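PDB 4AIV: probable nitrite reductase [nad(p)h] small subunit NIRD from Mycobacterium tuberculosis, which is probably required for the activity of the NADH-dependent nitrite reductase NirBD, associating with NirB in the reduction of nitrite to ammonium. Local coordinates for residues A[8-13]-A[110-115]; A[43-48]-A[103-108]. All coordinates share one frame; numbering follows the deposited sequence.

Contact 1 of 2, residues A[8-13]-A[110-115]; sequences QVWTTA and RIQVAR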
loop_
_atom_site.group_PDB
_atom_site.type_symbol
_atom_site.label_atom_id
_atom_site.label_comp_id
_atom_site.label_asym_id
_atom_site.label_seq_id
_atom_site.Cartn_x
_atom_site.Cartn_y
_atom_site.Cartn_z
ATOM N N GLN A 8 -6.862 -9.067 13.564
ATOM C CA GLN A 8 -5.962 -8.112 12.936
ATOM C C GLN A 8 -4.744 -7.865 13.818
ATOM O O GLN A 8 -4.869 -7.483 14.984
ATOM C CB GLN A 8 -6.695 -6.817 12.607
ATOM C CG GLN A 8 -7.760 -7.011 11.546
ATOM C CD GLN A 8 -8.567 -5.759 11.293
ATOM O OE1 GLN A 8 -8.985 -5.079 12.231
ATOM N NE2 GLN A 8 -8.785 -5.442 10.020
ATOM N N VAL A 9 -3.563 -8.108 13.263
ATOM C CA VAL A 9 -2.332 -7.859 13.997
ATOM C C VAL A 9 -1.710 -6.578 13.480
ATOM O O VAL A 9 -1.189 -6.540 12.358
ATOM C CB VAL A 9 -1.349 -9.018 13.869
ATOM C CG1 VAL A 9 -0.068 -8.703 14.655
ATOM C CG2 VAL A 9 -1.997 -10.305 14.365
ATOM N N TRP A 10 -1.783 -5.529 14.299
ATOM C CA TRP A 10 -1.405 -4.186 13.867
ATOM C C TRP A 10 0.073 -3.903 14.074
ATOM O O TRP A 10 0.639 -4.193 15.132
ATOM C CB TRP A 10 -2.253 -3.116 14.584
ATOM C CG TRP A 10 -3.718 -3.193 14.223
ATOM C CD1 TRP A 10 -4.705 -3.822 14.926
ATOM C CD2 TRP A 10 -4.335 -2.636 13.052
ATOM N NE1 TRP A 10 -5.913 -3.674 14.274
ATOM C CE2 TRP A 10 -5.715 -2.963 13.117
ATOM C CE3 TRP A 10 -3.875 -1.897 11.958
ATOM C CZ2 TRP A 10 -6.624 -2.567 12.127
ATOM C CZ3 TRP A 10 -4.780 -1.506 10.972
ATOM C CH2 TRP A 10 -6.138 -1.840 11.070
ATOM N N THR A 11 0.683 -3.334 13.039
ATOM C CA THR A 11 2.020 -2.778 13.122
ATOM C C THR A 11 1.905 -1.265 12.991
ATOM O O THR A 11 1.291 -0.759 12.049
ATOM C CB THR A 11 2.928 -3.322 11.996
ATOM O OG1 THR A 11 3.115 -4.732 12.170
ATOM C CG2 THR A 11 4.290 -2.634 12.010
ATOM N N THR A 12 2.492 -0.539 13.936
ATOM C CA THR A 12 2.490 0.919 13.878
ATOM C C THR A 12 3.559 1.391 12.901
ATOM O O THR A 12 4.740 1.091 13.080
ATOM C CB THR A 12 2.733 1.527 15.280
ATOM O OG1 THR A 12 1.635 1.185 16.124
ATOM C CG2 THR A 12 2.853 3.045 15.217
ATOM N N ALA A 13 3.140 2.105 11.855
ATOM C CA ALA A 13 4.070 2.583 10.834
ATOM C C ALA A 13 4.773 3.870 11.258
ATOM O O ALA A 13 5.999 3.913 11.383
ATOM C CB ALA A 13 3.346 2.790 9.477
ATOM N N ARG A 110 -1.770 8.141 14.630
ATOM C CA ARG A 110 -0.754 7.144 14.292
ATOM C C ARG A 110 -1.249 6.299 13.133
ATOM O O ARG A 110 -2.395 5.834 13.142
ATOM C CB ARG A 110 -0.456 6.234 15.489
ATOM C CG ARG A 110 0.270 6.907 16.649
ATOM N N ILE A 111 -0.394 6.102 12.135
ATOM C CA ILE A 111 -0.729 5.213 11.030
ATOM C C ILE A 111 -0.355 3.777 11.384
ATOM O O ILE A 111 0.782 3.494 11.768
ATOM C CB ILE A 111 -0.011 5.611 9.724
ATOM C CG1 ILE A 111 -0.382 7.047 9.341
ATOM C CG2 ILE A 111 -0.384 4.641 8.599
ATOM C CD1 ILE A 111 0.400 7.588 8.161
ATOM N N GLN A 112 -1.323 2.874 11.278
ATOM C CA GLN A 112 -1.054 1.458 11.490
ATOM C C GLN A 112 -1.465 0.636 10.288
ATOM O O GLN A 112 -2.356 1.026 9.527
ATOM C CB GLN A 112 -1.821 0.944 12.698
ATOM C CG GLN A 112 -1.492 1.645 13.987
ATOM C CD GLN A 112 -2.074 0.909 15.159
ATOM O OE1 GLN A 112 -3.290 0.905 15.360
ATOM N NE2 GLN A 112 -1.210 0.260 15.938
ATOM N N VAL A 113 -0.818 -0.516 10.147
ATOM C CA VAL A 113 -1.126 -1.463 9.093
ATOM C C VAL A 113 -1.289 -2.838 9.714
ATOM O O VAL A 113 -0.465 -3.257 10.536
ATOM C CB VAL A 113 0.008 -1.527 8.040
ATOM C CG1 VAL A 113 -0.326 -2.563 6.967
ATOM C CG2 VAL A 113 0.252 -0.159 7.421
ATOM N N ALA A 114 -2.345 -3.544 9.327
ATOM C CA ALA A 114 -2.597 -4.861 9.892
ATOM C C ALA A 114 -2.285 -5.963 8.899
ATOM O O ALA A 114 -2.326 -5.767 7.686
ATOM C CB ALA A 114 -4.051 -4.978 10.344
ATOM N N ARG A 115 -1.952 -7.131 9.423
ATOM C CA ARG A 115 -2.055 -8.340 8.630
ATOM C C ARG A 115 -3.126 -9.159 9.320
ATOM O O ARG A 115 -3.316 -9.057 10.537
ATOM C CB ARG A 115 -0.736 -9.110 8.577
ATOM C CG ARG A 115 -0.297 -9.629 9.922
ATOM C CD ARG A 115 0.632 -10.814 9.802
ATOM N NE ARG A 115 1.117 -11.190 11.122
ATOM C CZ ARG A 115 0.862 -12.346 11.728
ATOM N NH1 ARG A 115 0.138 -13.279 11.123
ATOM N NH2 ARG A 115 1.354 -12.570 12.941
#
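Gln112 reaches across to the side chains of both Trp10 and Thr12, its neighbours on the same face of an antiparallel strand pair. Its CB meets the indole first, lying obliquely to the ring 3.6 Å from Trp10 CE3. With CG set anti to the carbonyl carbon (chi1 -59°), the chain then rises past Thr12, CG coming to 3.8 Å from Thr12 OG1. At the tip the amide splits its contacts. NE2 donates to Thr12 OG1 over 3.0 Å, a bent bond (147° at the hydrogen) with the hydroxyl tilted from the amide plane. OE1 stands above one face of the Trp10 ring and accepts from Arg104, so both ends of the amide are held and its rotation is fixed. The opposite face of the indole rests on Ala114, whose CB makes a CH-pi contact 3.4 Å from the centroid of the Trp10 six-membered ring and almost on its normal. Strand 110-117 thus touches the ring on both faces, though Gln112 OE1 stands toward its rim, and Arg104 adds a cation-pi contact.

Backbone bonds zip the pair together: Val9 and Arg115 form one hydrogen-bonded pair, Thr11 and Val113 the next, and Ala13 N donates to Ile111 O at 2.7 Å. Beside Val9 runs the extended chain of Arg115, which ends in a salt bridge to Asp30.

Strand 7-15 is the edge of the six-stranded sheet of this Rieske-like domain. Strand 110-117 lies between it and strand 100-105, where Pro102 packs on Trp10 and Ala114, while Ala13, Ile111 and Val113 all touch Leu37 of strand 34-39.

Contact 2 of 2, residues A[43-48]-A[103-108]; sequences GSVHAV and ARVTPE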
loop_
_atom_site.group_PDB
_atom_site.type_symbol
_atom_site.label_atom_id
_atom_site.label_comp_id
_atom_site.label_asym_id
_atom_site.label_seq_id
_atom_site.Cartn_x
_atom_site.Cartn_y
_atom_site.Cartn_z
ATOM N N GLY A 43 -6.641 12.199 2.342
ATOM C CA GLY A 43 -6.301 11.875 3.719
ATOM C C GLY A 43 -6.148 10.388 4.019
ATOM O O GLY A 43 -5.572 10.008 5.045
ATOM N N SER A 44 -6.660 9.542 3.134
ATOM C CA SER A 44 -6.638 8.097 3.361
ATOM C C SER A 44 -5.222 7.522 3.308
ATOM O O SER A 44 -4.344 8.055 2.617
ATOM C CB SER A 44 -7.520 7.374 2.336
ATOM O OG SER A 44 -6.981 7.473 1.021
ATOM N N VAL A 45 -5.009 6.444 4.059
ATOM C CA VAL A 45 -3.782 5.666 3.943
ATOM C C VAL A 45 -4.126 4.307 3.360
ATOM O O VAL A 45 -5.193 3.756 3.639
ATOM C CB VAL A 45 -3.026 5.516 5.301
ATOM C CG1 VAL A 45 -2.539 6.877 5.788
ATOM C CG2 VAL A 45 -3.907 4.840 6.359
ATOM N N HIS A 46 -3.236 3.782 2.521
ATOM C CA HIS A 46 -3.458 2.493 1.877
ATOM C C HIS A 46 -2.175 1.676 1.909
ATOM O O HIS A 46 -1.082 2.208 1.671
ATOM C CB HIS A 46 -3.934 2.686 0.434
ATOM C CG HIS A 46 -5.246 3.398 0.335
ATOM N ND1 HIS A 46 -6.458 2.750 0.364
ATOM C CD2 HIS A 46 -5.530 4.724 0.258
ATOM C CE1 HIS A 46 -7.434 3.626 0.295
ATOM N NE2 HIS A 46 -6.900 4.843 0.222
ATOM N N ALA A 47 -2.305 0.390 2.206
ATOM C CA ALA A 47 -1.140 -0.495 2.277
ATOM C C ALA A 47 -1.315 -1.679 1.340
ATOM O O ALA A 47 -2.304 -2.433 1.442
ATOM C CB ALA A 47 -0.918 -0.978 3.712
ATOM N N VAL A 48 -0.366 -1.834 0.414
ATOM C CA VAL A 48 -0.377 -2.962 -0.509
ATOM C C VAL A 48 0.978 -3.682 -0.470
ATOM O O VAL A 48 1.947 -3.171 0.102
ATOM C CB VAL A 48 -0.726 -2.537 -1.973
ATOM C CG1 VAL A 48 -2.138 -1.943 -2.043
ATOM C CG2 VAL A 48 0.306 -1.555 -2.520
ATOM N N ALA A 103 -5.382 -0.669 6.719
ATOM C CA ALA A 103 -4.557 0.445 7.148
ATOM C C ALA A 103 -5.460 1.503 7.762
ATOM O O ALA A 103 -6.524 1.823 7.225
ATOM C CB ALA A 103 -3.776 1.011 5.975
ATOM N N ARG A 104 -5.043 2.037 8.900
ATOM C CA ARG A 104 -5.867 3.009 9.598
ATOM C C ARG A 104 -5.035 4.144 10.175
ATOM O O ARG A 104 -3.805 4.036 10.312
ATOM C CB ARG A 104 -6.668 2.316 10.719
ATOM C CG ARG A 104 -5.808 1.796 11.864
ATOM C CD ARG A 104 -6.678 1.180 12.951
ATOM N NE ARG A 104 -5.894 0.712 14.096
ATOM C CZ ARG A 104 -6.388 -0.044 15.071
ATOM N NH1 ARG A 104 -7.665 -0.419 15.031
ATOM N NH2 ARG A 104 -5.604 -0.438 16.075
ATOM N N VAL A 105 -5.715 5.244 10.488
ATOM C CA VAL A 105 -5.114 6.319 11.262
ATOM C C VAL A 105 -5.899 6.419 12.567
ATOM O O VAL A 105 -7.108 6.669 12.552
ATOM C CB VAL A 105 -5.137 7.667 10.493
ATOM C CG1 VAL A 105 -4.305 8.716 11.217
ATOM C CG2 VAL A 105 -4.632 7.474 9.065
ATOM N N THR A 106 -5.226 6.184 13.692
ATOM C CA THR A 106 -5.882 6.229 14.998
ATOM C C THR A 106 -6.339 7.663 15.269
ATOM O O THR A 106 -5.830 8.601 14.636
ATOM C CB THR A 106 -4.932 5.770 16.135
ATOM O OG1 THR A 106 -3.837 6.681 16.218
ATOM C CG2 THR A 106 -4.391 4.346 15.884
ATOM N N PRO A 107 -7.288 7.851 16.211
ATOM C CA PRO A 107 -7.724 9.223 16.496
ATOM C C PRO A 107 -6.574 10.132 16.912
ATOM O O PRO A 107 -6.608 11.334 16.620
ATOM C CB PRO A 107 -8.721 9.034 17.637
ATOM C CG PRO A 107 -9.325 7.695 17.350
ATOM C CD PRO A 107 -8.160 6.861 16.874
ATOM N N GLU A 108 -5.554 9.550 17.539
ATOM C CA GLU A 108 -4.393 10.299 18.018
ATOM C C GLU A 108 -3.371 10.582 16.917
ATOM O O GLU A 108 -2.380 11.279 17.146
ATOM C CB GLU A 108 -3.715 9.556 19.181
ATOM C CG GLU A 108 -4.571 9.451 20.440
ATOM C CD GLU A 108 -5.686 8.411 20.330
ATOM O OE1 GLU A 108 -5.576 7.474 19.497
ATOM O OE2 GLU A 108 -6.680 8.529 21.086
HETATM O O HOH W 1 -6.713 1.422 4.166
#
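Val45 and Val105 meet branch to branch in the antiparallel sheet of the Rieske-like fold, where strand 45-49 neighbours strand 100-105. The two side chains run at a slant to each other, and both methyls of Val45 reach the same partner: Val105 CG2 lies 3.8 Å from Val45 CG2 and 3.9 Å from Val45 CG1. With Val45 CG1 anti to the carbonyl carbon (chi1 -65°), CG2 falls between the backbone N and the carbonyl carbon, where it also touches Ala103 CB. Ala103 CB also meets Ala47 CB across the pair, at 4.2 Å. Four small apolar side chains therefore form a continuous patch, with Ile111 of strand 110-117 packing on Val45 and Tyr16 on Val105.

His46 points away from this patch, and its NE2 donates to Ser44 OG over 2.7 Å, a bond that ties the start of the strand to the loop before it; Asp42 hydrogen-bonds to the same serine hydroxyl.

No direct hydrogen bond joins the two segments. The strands pair where Ala47 bonds to Tyr101 through the backbone, but toward Val45 and Ala103 they part, their short axes 6.2 Å apart at closest. A single water bridges the gap, donating to Val45 O at 2.8 Å and to Ala103 O at 3.1 Å.

How the contacts relate
From the N terminus, segment 8-13 comes first as the edge strand and pairs with 110-115 near the C terminus, so contact 1 closes nearly the whole chain. Contact 2 falls entirely within that span: 43-48 and 103-108 close a shorter loop that carries the small three-stranded sheet of strands 64-68, 71-75 and 82-84. The loops nest without crossing. Strands 100-105 and 110-117 follow directly on one another, and Thr106 OG1 bonds to Arg110 N in the turn between them. Val113 CG1 and Ala47 CB, 3.7 Å apart, join the two contacts on one face, while Arg104 forms a cation-pi interaction with Trp10.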